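Local coordinates for halohydrin epoxidase A (Corynebacterium sp., PDB 4Z9F), which probably catalyses the reversible conversion of vicinal halohydrins into epoxides with release of hydrogen halide, as a halohydrin hydrogen-halide-lyase on a Rossmann-type scaffold, at residues Asp32-Phe35 with Ala39-Gln42; Arg43-Ser46 with Thr51-Leu54. The protein carries 1 engineered substitution. All coordinates share one frame; numbering follows the deposited sequence.

Contact 1 (Asp32-Phe35 with Ala39-Gln42); sequences DASF and AERQ. Engineered in segment 32-35: S34 (natural residue Thr).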
ATOM      1  N   ASP C  32      28.370  -5.604 -17.368  1.00 31.98           N
ATOM      2  CA  ASP C  32      28.714  -6.401 -16.198  1.00 28.69           C
ATOM      3  C   ASP C  32      30.047  -5.903 -15.664  1.00 31.05           C
ATOM      4  O   ASP C  32      30.881  -5.397 -16.422  1.00 33.59           O
ATOM      5  CB  ASP C  32      28.770  -7.896 -16.527  1.00 29.45           C
ATOM      6  CG  ASP C  32      28.800  -8.772 -15.277  1.00 30.81           C
ATOM      7  OD1 ASP C  32      29.873  -9.338 -14.963  1.00 28.89           O
ATOM      8  OD2 ASP C  32      27.747  -8.887 -14.600  1.00 30.37           O
ATOM      9  N   ALA C  33      30.230  -6.023 -14.348  1.00 28.05           N
ATOM     10  CA  ALA C  33      31.494  -5.601 -13.750  1.00 32.54           C
ATOM     11  C   ALA C  33      32.666  -6.382 -14.322  1.00 37.15           C
ATOM     12  O   ALA C  33      33.773  -5.842 -14.452  1.00 35.56           O
ATOM     13  CB  ALA C  33      31.446  -5.762 -12.231  1.00 37.19           C
ATOM     14  N   SER C  34      32.441  -7.647 -14.680  1.00 32.10           N
ATOM     15  CA  SER C  34      33.526  -8.487 -15.165  1.00 34.44           C
ATOM     16  C   SER C  34      33.953  -8.111 -16.573  1.00 35.06           C
ATOM     17  O   SER C  34      35.016  -8.548 -17.026  1.00 40.17           O
ATOM     18  CB  SER C  34      33.108  -9.953 -15.134  1.00 36.54           C
ATOM     19  OG  SER C  34      32.120 -10.214 -16.115  1.00 33.27           O
ATOM     20  N   PHE C  35      33.147  -7.329 -17.276  1.00 33.80           N
ATOM     21  CA  PHE C  35      33.465  -6.964 -18.647  1.00 35.34           C
ATOM     22  C   PHE C  35      34.548  -5.898 -18.732  1.00 30.55           C
ATOM     23  O   PHE C  35      34.904  -5.484 -19.838  1.00 32.81           O
ATOM     24  CB  PHE C  35      32.202  -6.494 -19.373  1.00 31.93           C
ATOM     25  CG  PHE C  35      31.182  -7.581 -19.596  1.00 30.18           C
ATOM     26  CD1 PHE C  35      29.929  -7.277 -20.116  1.00 30.60           C
ATOM     27  CD2 PHE C  35      31.464  -8.901 -19.279  1.00 32.30           C
ATOM     28  CE1 PHE C  35      28.980  -8.276 -20.332  1.00 29.85           C
ATOM     29  CE2 PHE C  35      30.521  -9.896 -19.484  1.00 30.99           C
ATOM     30  CZ  PHE C  35      29.276  -9.583 -20.008  1.00 33.23           C
ATOM     31  N   ALA C  39      38.800 -10.299 -22.129  1.00 39.74           N
ATOM     32  CA  ALA C  39      38.645 -11.739 -22.319  1.00 38.73           C
ATOM     33  C   ALA C  39      37.277 -12.218 -21.847  1.00 38.38           C
ATOM     34  O   ALA C  39      36.627 -13.025 -22.525  1.00 38.38           O
ATOM     35  CB  ALA C  39      39.761 -12.497 -21.597  1.00 46.26           C
ATOM     36  N   GLU C  40      36.819 -11.738 -20.689  1.00 41.88           N
ATOM     37  CA  GLU C  40      35.482 -12.118 -20.239  1.00 41.20           C
ATOM     38  C   GLU C  40      34.416 -11.638 -21.217  1.00 37.58           C
ATOM     39  O   GLU C  40      33.443 -12.354 -21.483  1.00 35.75           O
ATOM     40  CB  GLU C  40      35.221 -11.578 -18.834  1.00 41.57           C
ATOM     41  CG  GLU C  40      36.171 -12.128 -17.773  1.00 48.30           C
ATOM     42  CD  GLU C  40      35.636 -13.397 -17.111  1.00 50.79           C
ATOM     43  OE1 GLU C  40      34.405 -13.623 -17.209  1.00 49.57           O
ATOM     44  OE2 GLU C  40      36.457 -14.153 -16.530  1.00 52.64           O
ATOM     45  N   ARG C  41      34.597 -10.441 -21.783  1.00 39.18           N
ATOM     46  CA  ARG C  41      33.693  -9.970 -22.830  1.00 35.60           C
ATOM     47  C   ARG C  41      33.630 -10.956 -23.992  1.00 34.62           C
ATOM     48  O   ARG C  41      32.542 -11.288 -24.476  1.00 34.41           O
ATOM     49  CB  ARG C  41      34.118  -8.589 -23.335  1.00 33.79           C
ATOM     50  CG  ARG C  41      34.224  -7.517 -22.267  1.00 33.43           C
ATOM     51  CD  ARG C  41      34.189  -6.130 -22.886  1.00 36.76           C
ATOM     52  NE  ARG C  41      35.367  -5.830 -23.704  1.00 40.32           N
ATOM     53  CZ  ARG C  41      36.439  -5.179 -23.256  1.00 40.95           C
ATOM     54  NH1 ARG C  41      37.462  -4.942 -24.067  1.00 44.56           N
ATOM     55  NH2 ARG C  41      36.499  -4.775 -21.993  1.00 39.72           N
ATOM     56  N   GLN C  42      34.788 -11.430 -24.464  1.00 40.91           N
ATOM     57  CA  GLN C  42      34.808 -12.379 -25.579  1.00 39.29           C
ATOM     58  C   GLN C  42      34.090 -13.672 -25.218  1.00 40.37           C
ATOM     59  O   GLN C  42      33.252 -14.169 -25.981  1.00 40.37           O
ATOM     60  CB  GLN C  42      36.256 -12.663 -25.996  1.00 43.45           C
ATOM     61  CG  GLN C  42      36.564 -14.052 -26.592  1.00 42.54           C
ATOM     62  CD  GLN C  42      35.646 -14.528 -27.738  1.00 54.99           C
ATOM     63  OE1 GLN C  42      34.870 -13.753 -28.312  1.00 52.80           O
ATOM     64  NE2 GLN C  42      35.740 -15.823 -28.069  1.00 56.12           N
TER

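Contact 2 (Arg43-Ser46 with Thr51-Leu54); sequences RFES and TVAL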
ATOM      1  N   ARG C  43      34.417 -14.237 -24.057  1.00 42.29           N
ATOM      2  CA  ARG C  43      33.806 -15.501 -23.666  1.00 43.43           C
ATOM      3  C   ARG C  43      32.293 -15.366 -23.541  1.00 43.70           C
ATOM      4  O   ARG C  43      31.546 -16.245 -23.986  1.00 42.12           O
ATOM      5  CB  ARG C  43      34.428 -15.991 -22.361  1.00 46.03           C
ATOM      6  CG  ARG C  43      33.769 -17.224 -21.793  1.00 48.91           C
ATOM      7  CD  ARG C  43      34.133 -17.391 -20.333  1.00 52.82           C
ATOM      8  NE  ARG C  43      33.130 -18.180 -19.629  1.00 59.82           N
ATOM      9  CZ  ARG C  43      31.980 -17.681 -19.185  1.00 60.65           C
ATOM     10  NH1 ARG C  43      31.688 -16.398 -19.383  1.00 56.95           N
ATOM     11  NH2 ARG C  43      31.115 -18.462 -18.547  1.00 61.48           N
ATOM     12  N   PHE C  44      31.821 -14.255 -22.962  1.00 42.84           N
ATOM     13  CA  PHE C  44      30.382 -14.038 -22.827  1.00 39.40           C
ATOM     14  C   PHE C  44      29.705 -13.972 -24.190  1.00 38.24           C
ATOM     15  O   PHE C  44      28.696 -14.647 -24.427  1.00 33.95           O
ATOM     16  CB  PHE C  44      30.112 -12.760 -22.028  1.00 40.41           C
ATOM     17  CG  PHE C  44      28.650 -12.507 -21.763  1.00 38.81           C
ATOM     18  CD1 PHE C  44      27.886 -11.764 -22.653  1.00 32.31           C
ATOM     19  CD2 PHE C  44      28.040 -13.018 -20.627  1.00 36.28           C
ATOM     20  CE1 PHE C  44      26.546 -11.535 -22.418  1.00 35.52           C
ATOM     21  CE2 PHE C  44      26.695 -12.790 -20.388  1.00 36.51           C
ATOM     22  CZ  PHE C  44      25.951 -12.046 -21.285  1.00 31.56           C
ATOM     23  N   GLU C  45      30.244 -13.152 -25.102  1.00 38.94           N
ATOM     24  CA  GLU C  45      29.665 -13.065 -26.438  1.00 39.80           C
ATOM     25  C   GLU C  45      29.723 -14.406 -27.150  1.00 36.64           C
ATOM     26  O   GLU C  45      28.870 -14.696 -27.995  1.00 35.55           O
ATOM     27  CB  GLU C  45      30.385 -11.996 -27.263  1.00 37.76           C
ATOM     28  CG  GLU C  45      30.353 -10.589 -26.670  1.00 34.31           C
ATOM     29  CD  GLU C  45      30.770  -9.538 -27.681  1.00 40.39           C
ATOM     30  OE1 GLU C  45      30.560  -8.330 -27.424  1.00 32.00           O
ATOM     31  OE2 GLU C  45      31.302  -9.925 -28.748  1.00 43.14           O
ATOM     32  N   SER C  46      30.715 -15.234 -26.809  1.00 40.90           N
ATOM     33  CA  SER C  46      30.830 -16.578 -27.369  1.00 40.62           C
ATOM     34  C   SER C  46      29.740 -17.506 -26.837  1.00 43.20           C
ATOM     35  O   SER C  46      29.075 -18.207 -27.610  1.00 40.24           O
ATOM     36  CB  SER C  46      32.221 -17.136 -27.055  1.00 44.25           C
ATOM     37  OG  SER C  46      32.292 -18.524 -27.307  1.00 48.92           O
ATOM     38  N   THR C  51      24.574 -11.440 -28.379  1.00 28.80           N
ATOM     39  CA  THR C  51      24.770 -10.353 -27.434  1.00 30.31           C
ATOM     40  C   THR C  51      26.039  -9.562 -27.743  1.00 31.78           C
ATOM     41  O   THR C  51      26.940 -10.015 -28.455  1.00 32.37           O
ATOM     42  CB  THR C  51      24.849 -10.879 -26.002  1.00 29.47           C
ATOM     43  OG1 THR C  51      26.083 -11.589 -25.825  1.00 33.49           O
ATOM     44  CG2 THR C  51      23.663 -11.810 -25.690  1.00 28.39           C
ATOM     45  N   VAL C  52      26.090  -8.356 -27.187  1.00 27.31           N
ATOM     46  CA  VAL C  52      27.267  -7.501 -27.204  1.00 26.60           C
ATOM     47  C   VAL C  52      27.651  -7.228 -25.756  1.00 31.58           C
ATOM     48  O   VAL C  52      26.792  -6.866 -24.942  1.00 28.67           O
ATOM     49  CB  VAL C  52      27.001  -6.184 -27.955  1.00 27.53           C
ATOM     50  CG1 VAL C  52      28.110  -5.176 -27.685  1.00 27.50           C
ATOM     51  CG2 VAL C  52      26.835  -6.433 -29.442  1.00 28.74           C
ATOM     52  N   ALA C  53      28.926  -7.419 -25.431  1.00 29.91           N
ATOM     53  CA  ALA C  53      29.443  -7.139 -24.099  1.00 30.11           C
ATOM     54  C   ALA C  53      30.109  -5.770 -24.101  1.00 36.30           C
ATOM     55  O   ALA C  53      31.116  -5.569 -24.788  1.00 32.19           O
ATOM     56  CB  ALA C  53      30.435  -8.215 -23.651  1.00 31.23           C
ATOM     57  N   LEU C  54      29.546  -4.839 -23.333  1.00 33.70           N
ATOM     58  CA  LEU C  54      30.106  -3.502 -23.198  1.00 34.57           C
ATOM     59  C   LEU C  54      31.295  -3.499 -22.254  1.00 36.81           C
ATOM     60  O   LEU C  54      31.310  -4.218 -21.252  1.00 30.92           O
ATOM     61  CB  LEU C  54      29.065  -2.528 -22.648  1.00 30.87           C
ATOM     62  CG  LEU C  54      27.823  -2.262 -23.470  1.00 27.22           C
ATOM     63  CD1 LEU C  54      26.913  -1.307 -22.701  1.00 26.46           C
ATOM     64  CD2 LEU C  54      28.226  -1.687 -24.824  1.00 32.52           C
TER
HETATM   65  O   HOH W   1      27.724 -12.706 -29.189  1.00 34.95           O

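Contact 1 (Asp32-Phe35 with Ala39-Gln42)
With CG anti to its carbonyl carbon (chi1 -56°) and the chain bent at chi3 (-67°), R41 runs past the CB of F35 and then turns its guanidinium onto the carbonyl of that residue. NH2 of R41 gives F35 O a hydrogen bond of 2.8 Å, the oxygen lying in the guanidinium plane and the donor nearly along the C=O axis. Before it reaches that bond the aliphatic part of R41 packs on F35, CG resting 3.7 Å from F35 CB. The phenyl ring stands almost perpendicular to the guanidinium, with D32 CB over the centre of one of its faces. These contacts fold the 3-10 segment that follows strand 27-30 of the Rossmann fold against the first turn of helix 38-47. D32 opens that segment with an Asx turn: its OD1 accepts from S34 N at 3.1 Å, above the carboxylate plane, and from the hydroxyl of S34, an engineered residue, at 2.7 Å on the anti side. E40 meets the same turn through its CB, 3.5 Å from S34 O, while its carboxylate forms a salt bridge with R10, whose guanidinium also bonds S34 OG.

Contact 2 (Arg43-Ser46 with Thr51-Leu54)
The ring of F44 is met obliquely by T51 and A53: CE1 of F44 lies 3.4 Å from T51 OG1, and CD1 of F44 is 4.5 Å from A53 CB in a looser apolar contact. The side chains of F44 and T51 cross at about a right angle, and the hydroxyl of T51 finds its hydrogen-bond partner in the carbonyl of N48, in the turn that joins helix to strand. The other flat group, the carboxylate of E45, sits at the backbone of the strand. OE1 of E45 accepts a hydrogen bond from A53 N through its anti lone pair, 2.7 Å long and practically straight (176°). An extended chain beyond CG (chi2 -166°) carries the carboxylate to that amide, and on the way CG passes 3.8 Å from A53 CB. The A53 N-H points from the edge of strand 52-53 that is turned away from strand 27-30, and the charge of its acceptor may strengthen the bond. Near the end of the helix, a water lies within hydrogen-bonding distance of E45 O (2.6 Å) and T51 O, bridging the two backbones. V52 ties its strand to V28 and C30 of strand 27-30 by backbone hydrogen bonds, while F44 and E45 join the helix to it. Helix 38-47 and strand 52-53 form the second half of a right-handed beta-alpha-beta crossover, the repeating unit of the Rossmann fold.

In the fold
Contacts 1 and 2 follow each other along one beta-alpha-beta unit, strand 27-30, helix 38-47 and strand 52-53, with their centres about 7 Å apart. Contact 1 joins the loop after strand 27-30 to the early part of the helix; contact 2 takes up the helix at the next residue and joins it to strand 52-53. They meet directly around F35, whose CZ comes within 3.5 Å of F44 CG, so the buried parts of the two contacts, F35, F44 and A53, pack together. The centre of each contact lies about 18 Å from the centre of the chain. Together they fasten helix 38-47, at its start and farther along, to the end of the parallel sheet where 52-53 is the outermost strand within the chain.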